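Long-range contacts in regulator of G-protein signalling 3 isoform 1 (Homo sapiens, PDB 2F5Y), which probably regulates heterotrimeric G-protein signalling, its PDZ domain being of the kind that binds the C-terminal tails of partner proteins: residues Gln50-Pro55 with Glu74-Val79; Arg5-Pro10 with Ala40-Leu45. All blocks are in the same frame, centred on the assembly; numbering follows the deposited sequence.

Contact 1. Residues Gln50-Pro55 with Glu74-Val79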
loop_
_atom_site.group_PDB
_atom_site.type_symbol
_atom_site.label_atom_id
_atom_site.label_comp_id
_atom_site.label_asym_id
_atom_site.label_seq_id
_atom_site.Cartn_x
_atom_site.Cartn_y
_atom_site.Cartn_z
ATOM N N GLN A 50 7.134 -0.099 4.145
ATOM C CA GLN A 50 7.956 -0.801 3.160
ATOM C C GLN A 50 7.130 -1.232 1.953
ATOM O O GLN A 50 5.974 -1.670 2.092
ATOM C CB GLN A 50 8.604 -2.044 3.776
ATOM C CG GLN A 50 9.793 -2.578 2.988
ATOM C CD GLN A 50 10.645 -3.542 3.784
ATOM O OE1 GLN A 50 10.373 -4.736 3.814
ATOM N NE2 GLN A 50 11.693 -3.030 4.425
ATOM N N LEU A 51 7.742 -1.092 0.776
ATOM C CA LEU A 51 7.210 -1.593 -0.479
ATOM C C LEU A 51 8.242 -2.569 -1.065
ATOM O O LEU A 51 9.357 -2.177 -1.413
ATOM C CB LEU A 51 6.980 -0.437 -1.448
ATOM C CG LEU A 51 6.686 -0.836 -2.888
ATOM C CD1 LEU A 51 5.302 -1.406 -2.942
ATOM C CD2 LEU A 51 6.833 0.359 -3.812
ATOM N N ASN A 52 7.858 -3.833 -1.174
ATOM C CA ASN A 52 8.779 -4.887 -1.634
ATOM C C ASN A 52 10.062 -4.865 -0.786
ATOM O O ASN A 52 9.964 -4.930 0.434
ATOM C CB ASN A 52 8.988 -4.776 -3.161
ATOM C CG ASN A 52 7.666 -4.975 -3.935
ATOM O OD1 ASN A 52 6.729 -5.595 -3.423
ATOM N ND2 ASN A 52 7.579 -4.426 -5.145
ATOM N N GLU A 53 11.244 -4.749 -1.381
ATOM C CA GLU A 53 12.475 -4.761 -0.576
ATOM C C GLU A 53 12.806 -3.403 0.068
ATOM O O GLU A 53 13.620 -3.336 0.992
ATOM C CB GLU A 53 13.669 -5.227 -1.429
ATOM N N ARG A 54 12.135 -2.346 -0.385
ATOM C CA ARG A 54 12.553 -0.979 -0.088
ATOM C C ARG A 54 11.759 -0.291 1.019
ATOM O O ARG A 54 10.549 -0.140 0.915
ATOM C CB ARG A 54 12.481 -0.146 -1.365
ATOM C CG ARG A 54 13.410 -0.680 -2.447
ATOM C CD ARG A 54 13.760 0.376 -3.469
ATOM N NE ARG A 54 12.734 0.522 -4.495
ATOM C CZ ARG A 54 12.676 1.527 -5.363
ATOM N NH1 ARG A 54 11.701 1.550 -6.253
ATOM N NH2 ARG A 54 13.579 2.511 -5.349
ATOM N N PRO A 55 12.449 0.137 2.096
ATOM C CA PRO A 55 11.762 0.969 3.087
ATOM C C PRO A 55 11.370 2.334 2.510
ATOM O O PRO A 55 12.166 2.972 1.814
ATOM C CB PRO A 55 12.804 1.134 4.194
ATOM C CG PRO A 55 14.074 0.906 3.551
ATOM C CD PRO A 55 13.848 -0.101 2.487
ATOM N N GLU A 74 3.034 -8.162 -8.404
ATOM C CA GLU A 74 2.467 -7.948 -7.085
ATOM C C GLU A 74 3.338 -7.036 -6.246
ATOM O O GLU A 74 4.557 -6.952 -6.450
ATOM C CB GLU A 74 2.303 -9.282 -6.348
ATOM C CG GLU A 74 3.591 -9.873 -5.807
ATOM C CD GLU A 74 3.367 -11.194 -5.087
ATOM O OE1 GLU A 74 2.260 -11.754 -5.212
ATOM O OE2 GLU A 74 4.299 -11.670 -4.401
ATOM N N ILE A 75 2.697 -6.373 -5.287
ATOM C CA ILE A 75 3.402 -5.604 -4.290
ATOM C C ILE A 75 3.259 -6.328 -2.960
ATOM O O ILE A 75 2.255 -6.985 -2.696
ATOM C CB ILE A 75 2.874 -4.146 -4.164
ATOM C CG1 ILE A 75 1.368 -4.112 -3.877
ATOM C CG2 ILE A 75 3.206 -3.344 -5.421
ATOM C CD1 ILE A 75 0.833 -2.699 -3.518
ATOM N N ILE A 76 4.298 -6.233 -2.142
ATOM C CA ILE A 76 4.243 -6.680 -0.761
ATOM C C ILE A 76 4.493 -5.432 0.053
ATOM O O ILE A 76 5.568 -4.840 -0.041
ATOM C CB ILE A 76 5.315 -7.718 -0.439
ATOM C CG1 ILE A 76 5.261 -8.863 -1.445
ATOM C CG2 ILE A 76 5.123 -8.239 0.989
ATOM C CD1 ILE A 76 6.546 -9.687 -1.490
ATOM N N LEU A 77 3.484 -5.004 0.805
ATOM C CA LEU A 77 3.601 -3.817 1.638
ATOM C C LEU A 77 3.692 -4.249 3.073
ATOM O O LEU A 77 2.932 -5.104 3.505
ATOM C CB LEU A 77 2.369 -2.938 1.520
ATOM C CG LEU A 77 1.988 -2.361 0.172
ATOM C CD1 LEU A 77 0.667 -1.567 0.362
ATOM C CD2 LEU A 77 3.121 -1.477 -0.373
ATOM N N LEU A 78 4.627 -3.665 3.811
ATOM C CA LEU A 78 4.604 -3.776 5.242
ATOM C C LEU A 78 3.937 -2.508 5.781
ATOM O O LEU A 78 4.390 -1.400 5.521
ATOM C CB LEU A 78 6.007 -3.934 5.802
ATOM C CG LEU A 78 5.981 -4.220 7.297
ATOM C CD1 LEU A 78 5.612 -5.676 7.531
ATOM C CD2 LEU A 78 7.308 -3.872 7.898
ATOM N N VAL A 79 2.854 -2.684 6.527
ATOM C CA VAL A 79 2.132 -1.563 7.096
ATOM C C VAL A 79 2.083 -1.604 8.610
ATOM O O VAL A 79 2.236 -2.645 9.235
ATOM C CB VAL A 79 0.697 -1.465 6.555
ATOM C CG1 VAL A 79 0.740 -1.340 5.034
ATOM C CG2 VAL A 79 -0.129 -2.653 6.992
HETATM O O HOH W 1 7.562 -5.356 1.645
#

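Contact 2. Residues Arg5-Pro10 with Ala40-Leu45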
loop_
_atom_site.group_PDB
_atom_site.type_symbol
_atom_site.label_atom_id
_atom_site.label_comp_id
_atom_site.label_asym_id
_atom_site.label_seq_id
_atom_site.Cartn_x
_atom_site.Cartn_y
_atom_site.Cartn_z
ATOM N N ARG A 5 1.599 -5.386 9.818
ATOM C CA ARG A 5 1.093 -6.428 8.952
ATOM C C ARG A 5 1.819 -6.366 7.618
ATOM O O ARG A 5 2.101 -5.290 7.086
ATOM C CB ARG A 5 -0.419 -6.267 8.728
ATOM C CG ARG A 5 -1.283 -6.412 9.995
ATOM C CD ARG A 5 -1.327 -7.835 10.548
ATOM N NE ARG A 5 -2.206 -8.734 9.796
ATOM C CZ ARG A 5 -1.813 -9.626 8.881
ATOM N NH1 ARG A 5 -2.728 -10.382 8.281
ATOM N NH2 ARG A 5 -0.527 -9.778 8.547
ATOM N N GLN A 6 2.131 -7.536 7.085
ATOM C CA GLN A 6 2.656 -7.642 5.746
ATOM C C GLN A 6 1.498 -8.054 4.828
ATOM O O GLN A 6 0.891 -9.096 5.040
ATOM C CB GLN A 6 3.758 -8.692 5.719
ATOM C CG GLN A 6 4.308 -8.969 4.336
ATOM C CD GLN A 6 5.290 -10.100 4.349
ATOM O OE1 GLN A 6 4.900 -11.269 4.356
ATOM N NE2 GLN A 6 6.576 -9.766 4.374
ATOM N N ILE A 7 1.222 -7.247 3.811
ATOM C CA ILE A 7 0.075 -7.433 2.925
ATOM C C ILE A 7 0.595 -7.646 1.501
ATOM O O ILE A 7 1.316 -6.787 0.972
ATOM C CB ILE A 7 -0.830 -6.177 2.924
ATOM C CG1 ILE A 7 -1.257 -5.793 4.348
ATOM C CG2 ILE A 7 -2.067 -6.378 2.016
ATOM C CD1 ILE A 7 -2.117 -6.819 5.053
ATOM N N THR A 8 0.221 -8.775 0.887
ATOM C CA THR A 8 0.699 -9.155 -0.460
ATOM C C THR A 8 -0.449 -8.991 -1.460
ATOM O O THR A 8 -1.456 -9.681 -1.381
ATOM C CB THR A 8 1.224 -10.634 -0.513
ATOM O OG1 THR A 8 2.345 -10.794 0.371
ATOM C CG2 THR A 8 1.666 -11.010 -1.918
ATOM N N ILE A 9 -0.289 -8.074 -2.404
ATOM C CA ILE A 9 -1.360 -7.740 -3.320
ATOM C C ILE A 9 -0.903 -8.004 -4.726
ATOM O O ILE A 9 -0.074 -7.265 -5.241
ATOM C CB ILE A 9 -1.741 -6.271 -3.245
ATOM C CG1 ILE A 9 -1.910 -5.834 -1.791
ATOM C CG2 ILE A 9 -3.015 -6.028 -4.081
ATOM C CD1 ILE A 9 -1.888 -4.323 -1.607
ATOM N N PRO A 10 -1.433 -9.062 -5.354
ATOM C CA PRO A 10 -1.199 -9.256 -6.789
ATOM C C PRO A 10 -1.926 -8.189 -7.604
ATOM O O PRO A 10 -2.964 -7.683 -7.184
ATOM C CB PRO A 10 -1.759 -10.658 -7.074
ATOM C CG PRO A 10 -1.988 -11.287 -5.716
ATOM C CD PRO A 10 -2.242 -10.140 -4.770
ATOM N N ALA A 40 -6.838 -8.813 -0.169
ATOM C CA ALA A 40 -5.505 -9.030 0.408
ATOM C C ALA A 40 -5.433 -8.684 1.906
ATOM O O ALA A 40 -4.601 -9.247 2.629
ATOM C CB ALA A 40 -4.433 -8.220 -0.364
ATOM N N GLY A 41 -6.270 -7.746 2.359
ATOM C CA GLY A 41 -6.294 -7.329 3.771
ATOM C C GLY A 41 -5.846 -5.890 4.068
ATOM O O GLY A 41 -5.862 -5.466 5.215
ATOM N N LEU A 42 -5.465 -5.116 3.055
ATOM C CA LEU A 42 -5.170 -3.695 3.270
ATOM C C LEU A 42 -6.421 -2.975 3.784
ATOM O O LEU A 42 -7.541 -3.380 3.499
ATOM C CB LEU A 42 -4.700 -3.054 1.967
ATOM C CG LEU A 42 -3.845 -1.794 2.028
ATOM C CD1 LEU A 42 -2.499 -2.098 2.644
ATOM C CD2 LEU A 42 -3.689 -1.226 0.636
ATOM N N GLN A 43 -6.228 -1.932 4.572
ATOM C CA GLN A 43 -7.349 -1.149 5.050
ATOM C C GLN A 43 -6.929 0.288 5.265
ATOM O O GLN A 43 -5.748 0.591 5.395
ATOM C CB GLN A 43 -7.940 -1.749 6.331
ATOM C CG GLN A 43 -7.026 -1.710 7.529
ATOM C CD GLN A 43 -7.629 -2.412 8.721
ATOM O OE1 GLN A 43 -8.156 -3.511 8.595
ATOM N NE2 GLN A 43 -7.551 -1.780 9.891
ATOM N N GLN A 44 -7.922 1.168 5.286
ATOM C CA GLN A 44 -7.681 2.587 5.446
ATOM C C GLN A 44 -6.975 2.867 6.772
ATOM O O GLN A 44 -7.149 2.118 7.736
ATOM C CB GLN A 44 -8.997 3.358 5.344
ATOM C CG GLN A 44 -9.955 3.106 6.473
ATOM C CD GLN A 44 -11.353 3.614 6.160
ATOM O OE1 GLN A 44 -12.025 3.108 5.254
ATOM N NE2 GLN A 44 -11.800 4.615 6.913
ATOM N N LEU A 45 -6.191 3.954 6.792
ATOM C CA LEU A 45 -5.345 4.365 7.929
ATOM C C LEU A 45 -4.049 3.570 8.046
ATOM O O LEU A 45 -3.175 3.932 8.845
ATOM C CB LEU A 45 -6.084 4.344 9.281
ATOM C CG LEU A 45 -6.818 5.600 9.762
ATOM C CD1 LEU A 45 -5.881 6.791 9.850
ATOM C CD2 LEU A 45 -7.987 5.894 8.850
HETATM O O HOH W 2 -2.101 -10.241 2.308
#

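Contact 1. Residues Gln50-Pro55 with Glu74-Val79
The carbonyl O of Ile76 is gripped twice. Asn52 N donates to it at 2.7 Å, in the carbonyl plane, and a water donates to it as well. The same water donates to Asn52 O and so bridges the two backbones. This is antiparallel pairing inside the PDZ sheet, at the point where strand 47-51 runs out into a type II' turn from Leu51 to Arg54. The turn is closed on itself by Arg54 N to Leu51 O and Leu51 N to Arg54 O. Asn52 sits at its second position with a positive phi of 53°.

The side chain of Asn52 carries the pairing one step further. Its CG lies beside its own backbone N (chi1 -62°), which brings OD1 over to the neighbouring strand. There OD1 accepts from Ile76 N at 2.8 Å, and the donor lies nearly on the line of the C=O. Asn52 thus meets both the N-H and the C=O of Ile76. With an alanine in its place, Ile76 N would probably lose this acceptor, and the start of the turn would be tied to strand 74-81 by the backbone bond and the water.

Gln50 and Leu78 form a hydrogen-bonded pair. Leu78 N gives a 3.0 Å bond to Gln50 O, while the return bond from Gln50 N to Leu78 O is weak. Their CB atoms lie side by side on the face that also bears Ile76.

Leu51 and Leu77 form the next, non-hydrogen-bonded pair, and both point into the core. Phe18 of strand 18-21 packs on Leu77 and Ile75 there. Leu51 CD1 meets Ile75 CG2 at 3.8 Å and also touches Leu77 CD2, at 3.4 Å.

Contact 2. Residues Arg5-Pro10 with Ala40-Leu45
Ile7 and Ile9, on the inward side of strand 3-10, make the apolar contacts with the end of helix 36-40 and the loop after it. Ala40 CB rests against both side chains. It lies 3.8 Å from Ile7 CG2 and equally far from Ile9 CG1, and it also touches the carbonyl O of Thr8. The two branches of Ile7 divide the work. CG2, anti to the backbone N, faces Ala40 and the N of Leu42, while CD1 rests 4.0 Å from the carbonyl carbon of Gly41. Further in, Ile9 CD1 approaches Leu42 CD2 at 4.2 Å. Leu42 also packs on Val28 and Val31 of strand 27-31.

The polar link runs through water. One molecule accepts from Thr8 N at 3.1 Å and donates to Ala40 O at 2.7 Å. No direct hydrogen bond joins the two segments. Beyond them, Gly41 O accepts from Arg81 NH2.

Gly41 has a phi of 114°, where a CB would press on the preceding carbonyl O and come near Ile7 CD1. With two bonds back into the last turn, Gly41 ends the short helix of the PDZ fold in a Schellman motif.

Contact 1 and contact 2 meet in the same antiparallel sheet, with centres about 10 Å apart. Strand 74-81 lies between strands 3-10 and 47-51. It pairs with 50-55 on one edge and with 5-10 on the other. Along that second edge Leu77 O lies 2.8 Å from Ile7 N, and Val79 N the same distance from Arg5 O; both are probable hydrogen bonds. Ile75 and Leu77 of contact 1 share the core with Ile9 and Leu42 of contact 2. In PDZ domains the peptide groove usually lies between the second strand and the second helix, probably 18-21 and 61-69 here. Contact 1 borders both, through Phe18 against Ile75 and Leu77 and an Arg54-Glu67 salt bridge.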